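Local coordinates for protein metazoan TIR-STING fusion (Crassostrea gigas, PDB 6WT6) that joins a TIR domain to a STING ligand-binding domain in one chain, and so belongs to the animal STING family of receptors, at residues H29-F34 against G57-F62; D51-R56 against D153-A158. All coordinates share one frame; numbering follows the deposited sequence.

Interaction 1: residues H29-F34 against G57-F62; sequences HVYHAF and GFTCCF
His32 and Thr59 exchange two hydrogen bonds. The backbone N of His32 donates to Thr59 O over 2.7 Å, while Thr59 N returns a nearly straight bond (173° at the hydrogen) to ND1 of the imidazole, arriving 32° out of the ring plane. The ring's other nitrogen, NE2, is hydrogen-bonded to the carbonyl of Pro23, so both ring nitrogens of this buried imidazole are engaged, which sets the rotation of the ring. One residue further on the pattern becomes that of a regular sheet: Cys61 N donates to Ala33 O at 3.0 Å, and Cys60 CA sends a CA-H...O contact to the same oxygen. Ala33 pairs with Cys60 and Phe34 with Cys61 in parallel register, joining the first two strands of the TIR domain's parallel sheet, the ends of a beta-alpha-beta unit whose crossover is helix 43-56.

Among the aromatic contacts, Phe58 turns its CD1 edge onto a face of the His32 imidazole in an edge-to-face pair, the planes nearly perpendicular. Cys61 CB sits over the centre of the Tyr31 ring, 3.6 Å from the centroid. With SG anti to the backbone N (chi1 176°), the sulfur lies over that same face and also reaches the edge of Phe34, 3.7 Å from CD1. Thr59 CG2 meets the tyrosine at its edge, by CD1. On the other side of the sheet, Ala33 CB touches Cys60 SG at 4.0 Å.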
loop_
_atom_site.group_PDB
_atom_site.type_symbol
_atom_site.label_atom_id
_atom_site.label_comp_id
_atom_site.label_asym_id
_atom_site.label_seq_id
_atom_site.Cartn_x
_atom_site.Cartn_y
_atom_site.Cartn_z
ATOM N N HIS A 29 -19.788 -11.028 9.378
ATOM C CA HIS A 29 -19.462 -11.911 10.490
ATOM C C HIS A 29 -20.489 -13.028 10.633
ATOM O O HIS A 29 -21.701 -12.786 10.615
ATOM C CB HIS A 29 -19.371 -11.110 11.788
ATOM C CG HIS A 29 -18.325 -10.039 11.768
ATOM N ND1 HIS A 29 -18.385 -8.931 12.586
ATOM C CD2 HIS A 29 -17.197 -9.903 11.031
ATOM C CE1 HIS A 29 -17.338 -8.159 12.356
ATOM N NE2 HIS A 29 -16.602 -8.726 11.417
ATOM N N VAL A 30 -19.992 -14.258 10.774
ATOM C CA VAL A 30 -20.826 -15.419 11.068
ATOM C C VAL A 30 -20.232 -16.162 12.259
ATOM O O VAL A 30 -20.831 -17.109 12.777
ATOM C CB VAL A 30 -20.965 -16.349 9.847
ATOM C CG1 VAL A 30 -21.573 -15.603 8.666
ATOM C CG2 VAL A 30 -19.623 -16.941 9.472
ATOM N N TYR A 31 -19.047 -15.740 12.696
ATOM C CA TYR A 31 -18.411 -16.269 13.893
ATOM C C TYR A 31 -18.018 -15.122 14.811
ATOM O O TYR A 31 -17.642 -14.042 14.350
ATOM C CB TYR A 31 -17.154 -17.097 13.577
ATOM C CG TYR A 31 -17.328 -18.150 12.510
ATOM C CD1 TYR A 31 -18.079 -19.291 12.750
ATOM C CD2 TYR A 31 -16.714 -18.015 11.272
ATOM C CE1 TYR A 31 -18.232 -20.264 11.777
ATOM C CE2 TYR A 31 -16.858 -18.982 10.294
ATOM C CZ TYR A 31 -17.620 -20.103 10.552
ATOM O OH TYR A 31 -17.765 -21.065 9.577
ATOM N N HIS A 32 -18.098 -15.373 16.121
ATOM C CA HIS A 32 -17.573 -14.412 17.085
ATOM C C HIS A 32 -16.049 -14.415 17.094
ATOM O O HIS A 32 -15.423 -13.360 17.238
ATOM C CB HIS A 32 -18.109 -14.710 18.487
ATOM C CG HIS A 32 -19.565 -14.405 18.658
ATOM N ND1 HIS A 32 -20.556 -15.323 18.380
ATOM C CD2 HIS A 32 -20.197 -13.285 19.079
ATOM C CE1 HIS A 32 -21.735 -14.780 18.620
ATOM N NE2 HIS A 32 -21.546 -13.544 19.045
ATOM N N ALA A 33 -15.435 -15.586 16.949
ATOM C CA ALA A 33 -13.987 -15.678 17.043
ATOM C C ALA A 33 -13.464 -16.790 16.146
ATOM O O ALA A 33 -14.048 -17.874 16.078
ATOM C CB ALA A 33 -13.536 -15.919 18.488
ATOM N N PHE A 34 -12.367 -16.504 15.453
ATOM C CA PHE A 34 -11.589 -17.518 14.760
ATOM C C PHE A 34 -10.384 -17.863 15.620
ATOM O O PHE A 34 -9.629 -16.974 16.023
ATOM C CB PHE A 34 -11.131 -17.037 13.382
ATOM C CG PHE A 34 -10.171 -17.976 12.697
ATOM C CD1 PHE A 34 -10.622 -19.160 12.133
ATOM C CD2 PHE A 34 -8.822 -17.672 12.608
ATOM C CE1 PHE A 34 -9.744 -20.025 11.500
ATOM C CE2 PHE A 34 -7.939 -18.535 11.975
ATOM C CZ PHE A 34 -8.402 -19.712 11.420
ATOM N N GLY A 57 -21.706 -19.512 24.868
ATOM C CA GLY A 57 -22.678 -19.040 23.905
ATOM C C GLY A 57 -22.084 -18.531 22.611
ATOM O O GLY A 57 -22.803 -18.445 21.607
ATOM N N PHE A 58 -20.797 -18.196 22.591
ATOM C CA PHE A 58 -20.184 -17.679 21.377
ATOM C C PHE A 58 -20.039 -18.777 20.327
ATOM O O PHE A 58 -19.857 -19.955 20.646
ATOM C CB PHE A 58 -18.818 -17.065 21.687
ATOM C CG PHE A 58 -18.870 -15.921 22.658
ATOM C CD1 PHE A 58 -19.034 -14.620 22.209
ATOM C CD2 PHE A 58 -18.762 -16.146 24.021
ATOM C CE1 PHE A 58 -19.086 -13.564 23.101
ATOM C CE2 PHE A 58 -18.816 -15.094 24.919
ATOM C CZ PHE A 58 -18.976 -13.801 24.458
ATOM N N THR A 59 -20.128 -18.375 19.061
ATOM C CA THR A 59 -19.937 -19.268 17.925
ATOM C C THR A 59 -18.545 -19.038 17.346
ATOM O O THR A 59 -18.205 -17.911 16.972
ATOM C CB THR A 59 -21.008 -19.038 16.858
ATOM O OG1 THR A 59 -22.273 -19.507 17.341
ATOM C CG2 THR A 59 -20.657 -19.772 15.572
ATOM N N CYS A 60 -17.749 -20.099 17.270
ATOM C CA CYS A 60 -16.363 -19.992 16.844
ATOM C C CYS A 60 -16.114 -20.815 15.587
ATOM O O CYS A 60 -16.898 -21.695 15.221
ATOM C CB CYS A 60 -15.405 -20.446 17.951
ATOM S SG CYS A 60 -15.323 -19.346 19.373
ATOM N N CYS A 61 -15.001 -20.504 14.928
ATOM C CA CYS A 61 -14.516 -21.239 13.766
ATOM C C CYS A 61 -13.232 -21.955 14.161
ATOM O O CYS A 61 -12.261 -21.311 14.574
ATOM C CB CYS A 61 -14.275 -20.303 12.581
ATOM S SG CYS A 61 -13.557 -21.095 11.117
ATOM N N PHE A 62 -13.230 -23.281 14.034
ATOM C CA PHE A 62 -12.118 -24.120 14.466
ATOM C C PHE A 62 -11.674 -24.984 13.294
ATOM O O PHE A 62 -12.478 -25.745 12.745
ATOM C CB PHE A 62 -12.528 -24.987 15.660
ATOM C CG PHE A 62 -11.370 -25.597 16.397
ATOM C CD1 PHE A 62 -10.549 -24.812 17.187
ATOM C CD2 PHE A 62 -11.115 -26.956 16.316
ATOM C CE1 PHE A 62 -9.488 -25.369 17.873
ATOM C CE2 PHE A 62 -10.054 -27.519 17.003
ATOM C CZ PHE A 62 -9.239 -26.723 17.783
#

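Interaction 2: residues D51-R56 against D153-A158; sequences DSVESR and DDIIQA
Bends at chi2 (-74°) and chi3 curl the Arg56 chain over Ile156 and bring its guanidinium to Asp153. Ile156 for its part holds CG1 anti to its carbonyl carbon, and an extended chi2 carries CD1 out to the arginine, 3.6 Å from CG and again 3.6 Å from NH2. This methyl lies over one face of the guanidinium, so the arginine's aliphatic part and the flat of its charged end both rest on the isoleucine.

The polar bond uses the edge of that same group. Arg56 NH2 donates to Asp153 OD1 at 2.7 Å in a salt bridge, the bond moderately bent at the hydrogen. The oxygen lies close to the guanidinium plane and is approached on its syn side, somewhat out of the carboxylate plane; the two planes are 74° apart, so this is a single N-H to oxygen bond and not a two-pronged, coplanar pair. Asp153 OD1 also takes a salt bridge from Arg150, and the carboxylate probably eases the closeness of the two arginines.

Deeper in, two branch methyls meet, Val53 CG2 against Ile155 CD1 at 3.4 Å, the end of the isoleucine coming nearer than its CB direction would suggest. Val53 also touches Ile156, but more loosely, 4.4 Å from CG2 to CG1. Phe58 packs on Ile156 as well, while Ile155 reaches on to Val123 of the central sheet.

The axes of segments 51-56 and 153-158 approach to 10.0 Å and cross at -56°, with apolar contacts toward the sheet and the ion pair on the more exposed side, at Arg56. This is two-helix packing of the flavodoxin-like TIR fold, in which helix 43-56, after the first strand, lies beside helix 153-159.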
loop_
_atom_site.group_PDB
_atom_site.type_symbol
_atom_site.label_atom_id
_atom_site.label_comp_id
_atom_site.label_asym_id
_atom_site.label_seq_id
_atom_site.Cartn_x
_atom_site.Cartn_y
_atom_site.Cartn_z
ATOM N N ASP A 51 -13.712 -25.089 23.446
ATOM C CA ASP A 51 -14.798 -25.609 24.271
ATOM C C ASP A 51 -15.189 -24.623 25.364
ATOM O O ASP A 51 -16.362 -24.557 25.749
ATOM C CB ASP A 51 -14.398 -26.955 24.880
ATOM C CG ASP A 51 -14.221 -28.042 23.832
ATOM O OD1 ASP A 51 -14.793 -27.907 22.729
ATOM O OD2 ASP A 51 -13.514 -29.034 24.111
ATOM N N SER A 52 -14.228 -23.842 25.866
ATOM C CA SER A 52 -14.534 -22.855 26.896
ATOM C C SER A 52 -15.401 -21.731 26.347
ATOM O O SER A 52 -16.303 -21.242 27.037
ATOM C CB SER A 52 -13.243 -22.284 27.481
ATOM O OG SER A 52 -12.414 -23.304 28.006
ATOM N N VAL A 53 -15.139 -21.300 25.112
ATOM C CA VAL A 53 -15.876 -20.174 24.549
ATOM C C VAL A 53 -17.248 -20.613 24.058
ATOM O O VAL A 53 -18.260 -19.965 24.345
ATOM C CB VAL A 53 -15.067 -19.515 23.419
ATOM C CG1 VAL A 53 -15.755 -18.255 22.955
ATOM C CG2 VAL A 53 -13.672 -19.212 23.880
ATOM N N GLU A 54 -17.303 -21.720 23.311
ATOM C CA GLU A 54 -18.554 -22.111 22.671
ATOM C C GLU A 54 -19.625 -22.485 23.688
ATOM O O GLU A 54 -20.820 -22.319 23.415
ATOM C CB GLU A 54 -18.308 -23.262 21.691
ATOM C CG GLU A 54 -17.569 -22.838 20.422
ATOM C CD GLU A 54 -17.904 -23.708 19.221
ATOM O OE1 GLU A 54 -18.068 -24.932 19.396
ATOM O OE2 GLU A 54 -18.017 -23.164 18.100
ATOM N N SER A 55 -19.226 -22.975 24.864
ATOM C CA SER A 55 -20.212 -23.276 25.899
ATOM C C SER A 55 -20.869 -22.002 26.413
ATOM O O SER A 55 -22.081 -21.979 26.665
ATOM C CB SER A 55 -19.558 -24.041 27.049
ATOM O OG SER A 55 -18.741 -23.184 27.827
ATOM N N ARG A 56 -20.088 -20.927 26.562
ATOM C CA ARG A 56 -20.624 -19.664 27.061
ATOM C C ARG A 56 -21.645 -19.050 26.112
ATOM O O ARG A 56 -22.385 -18.148 26.516
ATOM C CB ARG A 56 -19.488 -18.672 27.310
ATOM C CG ARG A 56 -18.485 -19.133 28.357
ATOM C CD ARG A 56 -19.058 -19.039 29.761
ATOM N NE ARG A 56 -19.105 -17.661 30.242
ATOM C CZ ARG A 56 -18.160 -17.102 30.993
ATOM N NH1 ARG A 56 -18.280 -15.841 31.386
ATOM N NH2 ARG A 56 -17.096 -17.808 31.352
ATOM N N ASP A 153 -11.513 -17.055 31.339
ATOM C CA ASP A 153 -12.540 -16.023 31.420
ATOM C C ASP A 153 -12.093 -14.733 30.745
ATOM O O ASP A 153 -12.927 -13.997 30.204
ATOM C CB ASP A 153 -12.914 -15.754 32.879
ATOM C CG ASP A 153 -14.183 -16.473 33.300
ATOM O OD1 ASP A 153 -14.726 -17.254 32.491
ATOM O OD2 ASP A 153 -14.643 -16.250 34.442
ATOM N N ASP A 154 -10.788 -14.448 30.753
ATOM C CA ASP A 154 -10.301 -13.174 30.232
ATOM C C ASP A 154 -10.463 -13.069 28.721
ATOM O O ASP A 154 -10.701 -11.972 28.203
ATOM C CB ASP A 154 -8.834 -12.974 30.616
ATOM C CG ASP A 154 -8.666 -12.502 32.046
ATOM O OD1 ASP A 154 -9.691 -12.288 32.726
ATOM O OD2 ASP A 154 -7.509 -12.338 32.489
ATOM N N ILE A 155 -10.331 -14.181 27.997
ATOM C CA ILE A 155 -10.446 -14.104 26.546
ATOM C C ILE A 155 -11.901 -13.909 26.135
ATOM O O ILE A 155 -12.185 -13.244 25.132
ATOM C CB ILE A 155 -9.814 -15.347 25.891
ATOM C CG1 ILE A 155 -10.440 -16.628 26.434
ATOM C CG2 ILE A 155 -8.313 -15.378 26.138
ATOM C CD1 ILE A 155 -11.519 -17.188 25.566
ATOM N N ILE A 156 -12.842 -14.470 26.899
ATOM C CA ILE A 156 -14.257 -14.211 26.647
ATOM C C ILE A 156 -14.555 -12.730 26.822
ATOM O O ILE A 156 -15.372 -12.152 26.092
ATOM C CB ILE A 156 -15.128 -15.084 27.570
ATOM C CG1 ILE A 156 -15.039 -16.550 27.150
ATOM C CG2 ILE A 156 -16.575 -14.605 27.571
ATOM C CD1 ILE A 156 -15.306 -17.515 28.276
ATOM N N GLN A 157 -13.882 -12.089 27.780
ATOM C CA GLN A 157 -14.068 -10.662 28.009
ATOM C C GLN A 157 -13.703 -9.850 26.773
ATOM O O GLN A 157 -14.350 -8.839 26.471
ATOM C CB GLN A 157 -13.231 -10.219 29.211
ATOM C CG GLN A 157 -13.396 -8.760 29.595
ATOM C CD GLN A 157 -14.713 -8.489 30.292
ATOM O OE1 GLN A 157 -15.150 -9.265 31.143
ATOM N NE2 GLN A 157 -15.358 -7.386 29.931
ATOM N N ALA A 158 -12.677 -10.283 26.035
ATOM C CA ALA A 158 -12.239 -9.540 24.859
ATOM C C ALA A 158 -13.128 -9.797 23.648
ATOM O O ALA A 158 -13.198 -8.950 22.749
ATOM C CB ALA A 158 -10.788 -9.888 24.528
#

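From the N terminus, strand 31-36 leads into helix 43-56, and the chain then turns back into strand 60-62; interaction 1 closes this loop, with 22 residues between its segments. Interaction 2 starts inside that loop, at 51-56, and closes a far longer one of 96 residues on helix 153-159, so the two contacts cross along the chain instead of nesting. Their centres are 11 Å apart and they touch: Phe58 CB packs on Val53 CG1 at 3.5 Å, and Glu54 OE2 probably accepts a hydrogen bond from Cys60 N. Together they tie the edge strand to its neighbour, and the crossover helix to helix 153-159.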